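Local coordinates for protein probable exosome complex exonuclease 2 (Methanothermobacter thermautotrophicus, PDB 2WNR) that probably serves as a non-catalytic Rrp42 subunit of the RNA-degrading archaeal exosome, contributing to the structuring of the Rrp41 active site, at residues Lys23-Gly28 with Leu211-Ile216; Cys196-Ile201 with Ile205-Ser210. All coordinates share one frame; numbering follows the deposited sequence.

In the fold
The two interactions lie on the same side of the chain's centre, their own centres about 9 Å apart. Interaction 2 is the local hairpin of strands 193-201 and 204-207, joined by a two-residue connection. Interaction 1 spans 182 residues, tying the loop that follows helix 11-21 to the short helix 211-214, which comes directly after the hairpin. R25 bridges them: it pairs with E213 in interaction 1 and sends NH2 to L207 O of the hairpin at 2.7 Å. E213 CB in turn packs on I201 CD1. Through R25 that loop is thus tied to strand 204-207, at the edge, within this chain, of the four-stranded antiparallel sheet of this RNase PH-family subunit.

Interaction 1: Lys23-Gly28 with Leu211-Ile216; sequences KERIDG and LEEEDI
E213 and R25 make the salt bridge that joins the short helix 211-214 to the loop at 23-28. The helix starts at L211, whose O receives D215 N at 3.1 Å. Two residues on, E213 points its CB toward the loop, and the rest of its chain runs out extended, crossing the R25 side chain at about a right angle. R25 NH1 donates to E213 OE1 at 3.0 Å, a somewhat bent bond that meets the syn side of the carboxylate and lies 23° out of its plane. The carboxylate sits at the edge of the guanidinium, their planes 15° apart. A second approach, NH1 to E213 OE2 at 3.4 Å, is weak and less certainly placed.

OE1 also accepts S210 N, as in a capping box, so one buried oxygen serves both the helix start and the arginine. R25 reaches the carboxylate through bends at its second and third torsions (chi3 -110°), while its NH2 is held by the carbonyls of L207 and S30. A leucine here would probably leave the E213 carboxylate without its main charge partner and those two carbonyls without this donor. R25 opens a type I beta turn, R25 to G28, closed by G28 N to R25 O at 2.8 Å, and D27 on that turn is paired with R29.

Further along, E214 turns to Y146 and N149. I216, whose N bonds to E213 O, packs on R13 and I16 of helix 11-21. That helix ends in a Schellman motif at K23, so the loop departs from its C-terminal end, while R25 and E213 both rest on V206 of strand 204-207 and E213 also touches I201 of strand 193-201.

Interaction 2: Cys196-Ile201 with Ile205-Ser210; sequences CTFAKI and IVLDPS
An antiparallel beta hairpin, strand 193-201 with strand 204-207, brings F198 opposite L207 and A199 opposite V206. The A199-V206 pair is the hydrogen-bonded one: A199 N donates to V206 O at 2.7 Å, and V206 N returns to A199 O at 2.8 Å. Where the second strand gives way to loop, D208 N still reaches T197 O, at 2.8 Å and nearly in line with the carbonyl bond.

F198 and L207 form a non-hydrogen-bonded pair, and their side chains meet on one face of the sheet. L207 CD1 lies over the F198 ring, 4.0 Å from its centroid and 21° off the ring normal, a CH-pi contact displaced toward the CE1-CZ rim. Swinging CG away from the backbone N (chi1 171°) turns the leucine this way, and the same methyl also touches C196 CB at 3.7 Å. I205 CD1 approaches the ring obliquely, 4.1 Å from F198 CD1.

Within the four-stranded antiparallel sheet of this RNase PH-family protein, 204-207 is an edge strand within this chain and 193-201 its inner neighbour, bonded on its other side to strand 219-226. Helix 244-268 packs against the F198 face, touching C196, F198 and I205, and its D246 pairs with K200 NZ.

The other face carries A199 and V206. P209, just beyond the strand, sets its ring against A199, CB to CB at 3.8 Å, and V206 CG2 reaches I201 CD1 at 4.4 Å. Helix 11-21 lies over V206 and I201 through I20.

Interaction 1: Lys23-Gly28 with Leu211-Ile216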
loop_
_atom_site.group_PDB
_atom_site.type_symbol
_atom_site.label_atom_id
_atom_site.label_comp_id
_atom_site.label_asym_id
_atom_site.label_seq_id
_atom_site.Cartn_x
_atom_site.Cartn_y
_atom_site.Cartn_z
ATOM N N LYS A 23 -41.811 -24.406 -8.543
ATOM C CA LYS A 23 -41.914 -24.279 -7.082
ATOM C C LYS A 23 -41.110 -25.252 -6.215
ATOM O O LYS A 23 -41.505 -25.535 -5.084
ATOM C CB LYS A 23 -43.385 -24.243 -6.628
ATOM C CG LYS A 23 -43.977 -22.842 -6.549
ATOM C CD LYS A 23 -44.465 -22.347 -7.903
ATOM C CE LYS A 23 -44.809 -20.870 -7.848
ATOM N NZ LYS A 23 -45.324 -20.384 -9.157
ATOM N N GLU A 24 -39.980 -25.739 -6.719
ATOM C CA GLU A 24 -39.108 -26.589 -5.899
ATOM C C GLU A 24 -37.623 -26.280 -6.067
ATOM O O GLU A 24 -37.206 -25.694 -7.065
ATOM C CB GLU A 24 -39.417 -28.091 -6.068
ATOM C CG GLU A 24 -39.296 -28.650 -7.482
ATOM C CD GLU A 24 -40.074 -29.938 -7.650
ATOM O OE1 GLU A 24 -39.445 -31.016 -7.757
ATOM O OE2 GLU A 24 -41.319 -29.876 -7.652
ATOM N N ARG A 25 -36.832 -26.676 -5.077
ATOM C CA ARG A 25 -35.409 -26.393 -5.081
ATOM C C ARG A 25 -34.602 -27.675 -5.040
ATOM O O ARG A 25 -35.107 -28.719 -4.639
ATOM C CB ARG A 25 -35.039 -25.484 -3.908
ATOM C CG ARG A 25 -35.723 -24.144 -3.969
ATOM C CD ARG A 25 -34.835 -23.092 -3.401
ATOM N NE ARG A 25 -35.313 -22.582 -2.125
ATOM C CZ ARG A 25 -34.644 -21.718 -1.368
ATOM N NH1 ARG A 25 -33.449 -21.271 -1.742
ATOM N NH2 ARG A 25 -35.172 -21.306 -0.227
ATOM N N ILE A 26 -33.346 -27.584 -5.462
ATOM C CA ILE A 26 -32.450 -28.734 -5.503
ATOM C C ILE A 26 -32.410 -29.507 -4.179
ATOM O O ILE A 26 -32.558 -30.736 -4.167
ATOM C CB ILE A 26 -31.035 -28.324 -6.008
ATOM C CG1 ILE A 26 -30.874 -28.702 -7.489
ATOM C CG2 ILE A 26 -29.907 -28.925 -5.145
ATOM C CD1 ILE A 26 -30.922 -30.217 -7.785
ATOM N N ASP A 27 -32.241 -28.783 -3.072
ATOM C CA ASP A 27 -32.194 -29.412 -1.752
ATOM C C ASP A 27 -33.592 -29.639 -1.158
ATOM O O ASP A 27 -33.727 -30.057 -0.005
ATOM C CB ASP A 27 -31.299 -28.618 -0.795
ATOM C CG ASP A 27 -31.881 -27.267 -0.426
ATOM O OD1 ASP A 27 -32.574 -26.650 -1.269
ATOM O OD2 ASP A 27 -31.627 -26.826 0.716
ATOM N N GLY A 28 -34.619 -29.345 -1.951
ATOM C CA GLY A 28 -36.007 -29.678 -1.620
ATOM C C GLY A 28 -36.709 -28.847 -0.563
ATOM O O GLY A 28 -37.539 -29.370 0.176
ATOM N N LEU A 211 -25.188 -21.970 -2.768
ATOM C CA LEU A 211 -24.107 -21.681 -3.708
ATOM C C LEU A 211 -24.561 -21.976 -5.134
ATOM O O LEU A 211 -24.329 -21.183 -6.040
ATOM C CB LEU A 211 -22.858 -22.499 -3.376
ATOM C CG LEU A 211 -21.584 -22.117 -4.132
ATOM C CD1 LEU A 211 -20.945 -20.876 -3.517
ATOM C CD2 LEU A 211 -20.596 -23.264 -4.148
ATOM N N GLU A 212 -25.231 -23.113 -5.313
ATOM C CA GLU A 212 -25.733 -23.540 -6.611
ATOM C C GLU A 212 -26.671 -22.486 -7.204
ATOM O O GLU A 212 -26.640 -22.222 -8.412
ATOM C CB GLU A 212 -26.441 -24.899 -6.491
ATOM C CG GLU A 212 -25.509 -26.104 -6.264
ATOM C CD GLU A 212 -24.799 -26.104 -4.900
ATOM O OE1 GLU A 212 -25.280 -25.435 -3.947
ATOM O OE2 GLU A 212 -23.751 -26.782 -4.786
ATOM N N GLU A 213 -27.485 -21.882 -6.341
ATOM C CA GLU A 213 -28.463 -20.872 -6.751
ATOM C C GLU A 213 -27.815 -19.511 -7.008
ATOM O O GLU A 213 -28.186 -18.825 -7.963
ATOM C CB GLU A 213 -29.582 -20.759 -5.714
ATOM C CG GLU A 213 -30.512 -21.968 -5.717
ATOM C CD GLU A 213 -31.322 -22.131 -4.442
ATOM O OE1 GLU A 213 -31.018 -21.457 -3.432
ATOM O OE2 GLU A 213 -32.262 -22.954 -4.454
ATOM N N GLU A 214 -26.846 -19.131 -6.172
ATOM C CA GLU A 214 -26.095 -17.886 -6.367
ATOM C C GLU A 214 -25.308 -17.853 -7.683
ATOM O O GLU A 214 -25.101 -16.790 -8.260
ATOM C CB GLU A 214 -25.172 -17.604 -5.182
ATOM C CG GLU A 214 -25.904 -17.161 -3.929
ATOM C CD GLU A 214 -25.043 -16.319 -3.005
ATOM O OE1 GLU A 214 -24.102 -16.867 -2.405
ATOM O OE2 GLU A 214 -25.315 -15.104 -2.869
ATOM N N ASP A 215 -24.887 -19.016 -8.163
ATOM C CA ASP A 215 -24.177 -19.124 -9.433
ATOM C C ASP A 215 -25.024 -18.693 -10.625
ATOM O O ASP A 215 -24.483 -18.233 -11.631
ATOM C CB ASP A 215 -23.722 -20.569 -9.665
ATOM C CG ASP A 215 -22.262 -20.786 -9.341
ATOM O OD1 ASP A 215 -21.756 -20.149 -8.386
ATOM O OD2 ASP A 215 -21.626 -21.614 -10.044
ATOM N N ILE A 216 -26.344 -18.854 -10.515
ATOM C CA ILE A 216 -27.224 -18.741 -11.677
ATOM C C ILE A 216 -28.313 -17.679 -11.565
ATOM O O ILE A 216 -29.056 -17.453 -12.535
ATOM C CB ILE A 216 -27.902 -20.085 -11.997
ATOM C CG1 ILE A 216 -28.864 -20.473 -10.872
ATOM C CG2 ILE A 216 -26.850 -21.160 -12.277
ATOM C CD1 ILE A 216 -30.162 -21.006 -11.367
#

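Interaction 2: Cys196-Ile201 with Ile205-Ser210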
loop_
_atom_site.group_PDB
_atom_site.type_symbol
_atom_site.label_atom_id
_atom_site.label_comp_id
_atom_site.label_asym_id
_atom_site.label_seq_id
_atom_site.Cartn_x
_atom_site.Cartn_y
_atom_site.Cartn_z
ATOM N N CYS A 196 -32.858 -10.643 5.529
ATOM C CA CYS A 196 -33.245 -11.690 4.601
ATOM C C CYS A 196 -32.739 -11.352 3.206
ATOM O O CYS A 196 -32.960 -10.241 2.718
ATOM C CB CYS A 196 -34.759 -11.809 4.568
ATOM S SG CYS A 196 -35.477 -12.458 6.069
ATOM N N THR A 197 -32.056 -12.307 2.575
ATOM C CA THR A 197 -31.583 -12.158 1.206
ATOM C C THR A 197 -32.361 -13.094 0.298
ATOM O O THR A 197 -32.513 -14.278 0.598
ATOM C CB THR A 197 -30.078 -12.458 1.081
ATOM O OG1 THR A 197 -29.341 -11.502 1.847
ATOM C CG2 THR A 197 -29.618 -12.350 -0.358
ATOM N N PHE A 198 -32.844 -12.545 -0.812
ATOM C CA PHE A 198 -33.610 -13.287 -1.808
ATOM C C PHE A 198 -32.862 -13.322 -3.126
ATOM O O PHE A 198 -32.141 -12.388 -3.455
ATOM C CB PHE A 198 -34.966 -12.618 -2.039
ATOM C CG PHE A 198 -35.796 -12.494 -0.805
ATOM C CD1 PHE A 198 -36.805 -13.400 -0.547
ATOM C CD2 PHE A 198 -35.570 -11.465 0.103
ATOM C CE1 PHE A 198 -37.580 -13.289 0.604
ATOM C CE2 PHE A 198 -36.340 -11.344 1.256
ATOM C CZ PHE A 198 -37.345 -12.253 1.509
ATOM N N ALA A 199 -33.055 -14.384 -3.891
ATOM C CA ALA A 199 -32.451 -14.495 -5.207
ATOM C C ALA A 199 -33.523 -14.645 -6.278
ATOM O O ALA A 199 -34.392 -15.510 -6.170
ATOM C CB ALA A 199 -31.489 -15.672 -5.246
ATOM N N LYS A 200 -33.462 -13.796 -7.302
ATOM C CA LYS A 200 -34.349 -13.925 -8.459
ATOM C C LYS A 200 -33.838 -15.008 -9.402
ATOM O O LYS A 200 -32.780 -14.863 -10.025
ATOM C CB LYS A 200 -34.482 -12.595 -9.199
ATOM C CG LYS A 200 -35.316 -12.643 -10.488
ATOM C CD LYS A 200 -36.809 -12.522 -10.226
ATOM C CE LYS A 200 -37.599 -12.515 -11.525
ATOM N NZ LYS A 200 -37.451 -11.271 -12.323
ATOM N N ILE A 201 -34.590 -16.098 -9.479
ATOM C CA ILE A 201 -34.312 -17.176 -10.408
ATOM C C ILE A 201 -35.608 -17.420 -11.158
ATOM O O ILE A 201 -36.680 -17.494 -10.543
ATOM C CB ILE A 201 -33.828 -18.464 -9.692
ATOM C CG1 ILE A 201 -32.522 -18.196 -8.938
ATOM C CG2 ILE A 201 -33.605 -19.582 -10.705
ATOM C CD1 ILE A 201 -32.275 -19.091 -7.738
ATOM N N ILE A 205 -38.771 -15.245 -6.723
ATOM C CA ILE A 205 -37.757 -14.894 -5.735
ATOM C C ILE A 205 -37.651 -16.002 -4.684
ATOM O O ILE A 205 -38.664 -16.487 -4.167
ATOM C CB ILE A 205 -37.961 -13.498 -5.094
ATOM C CG1 ILE A 205 -39.392 -13.316 -4.592
ATOM C CG2 ILE A 205 -37.582 -12.391 -6.093
ATOM C CD1 ILE A 205 -39.519 -12.301 -3.483
ATOM N N VAL A 206 -36.422 -16.429 -4.406
ATOM C CA VAL A 206 -36.219 -17.477 -3.419
ATOM C C VAL A 206 -35.413 -16.956 -2.256
ATOM O O VAL A 206 -34.436 -16.238 -2.451
ATOM C CB VAL A 206 -35.604 -18.822 -3.966
ATOM C CG1 VAL A 206 -36.061 -19.180 -5.364
ATOM C CG2 VAL A 206 -34.117 -18.948 -3.740
ATOM N N LEU A 207 -35.834 -17.322 -1.050
ATOM C CA LEU A 207 -35.196 -16.836 0.165
ATOM C C LEU A 207 -33.996 -17.701 0.521
ATOM O O LEU A 207 -34.073 -18.925 0.445
ATOM C CB LEU A 207 -36.206 -16.796 1.321
ATOM C CG LEU A 207 -35.757 -16.515 2.760
ATOM C CD1 LEU A 207 -35.238 -15.091 2.921
ATOM C CD2 LEU A 207 -36.920 -16.768 3.713
ATOM N N ASP A 208 -32.897 -17.044 0.892
ATOM C CA ASP A 208 -31.684 -17.693 1.390
ATOM C C ASP A 208 -31.102 -18.663 0.349
ATOM O O ASP A 208 -31.304 -19.883 0.433
ATOM C CB ASP A 208 -31.971 -18.361 2.740
ATOM C CG ASP A 208 -30.804 -19.153 3.264
ATOM O OD1 ASP A 208 -29.667 -18.668 3.144
ATOM O OD2 ASP A 208 -31.023 -20.265 3.794
ATOM N N PRO A 209 -30.393 -18.116 -0.657
ATOM C CA PRO A 209 -29.911 -18.933 -1.774
ATOM C C PRO A 209 -28.676 -19.755 -1.460
ATOM O O PRO A 209 -27.805 -19.317 -0.719
ATOM C CB PRO A 209 -29.587 -17.895 -2.850
ATOM C CG PRO A 209 -29.313 -16.659 -2.114
ATOM C CD PRO A 209 -30.157 -16.680 -0.887
ATOM N N SER A 210 -28.611 -20.945 -2.038
ATOM C CA SER A 210 -27.448 -21.824 -1.894
ATOM C C SER A 210 -26.386 -21.403 -2.890
ATOM O O SER A 210 -26.648 -20.560 -3.750
ATOM C CB SER A 210 -27.861 -23.260 -2.162
ATOM O OG SER A 210 -28.450 -23.358 -3.439
#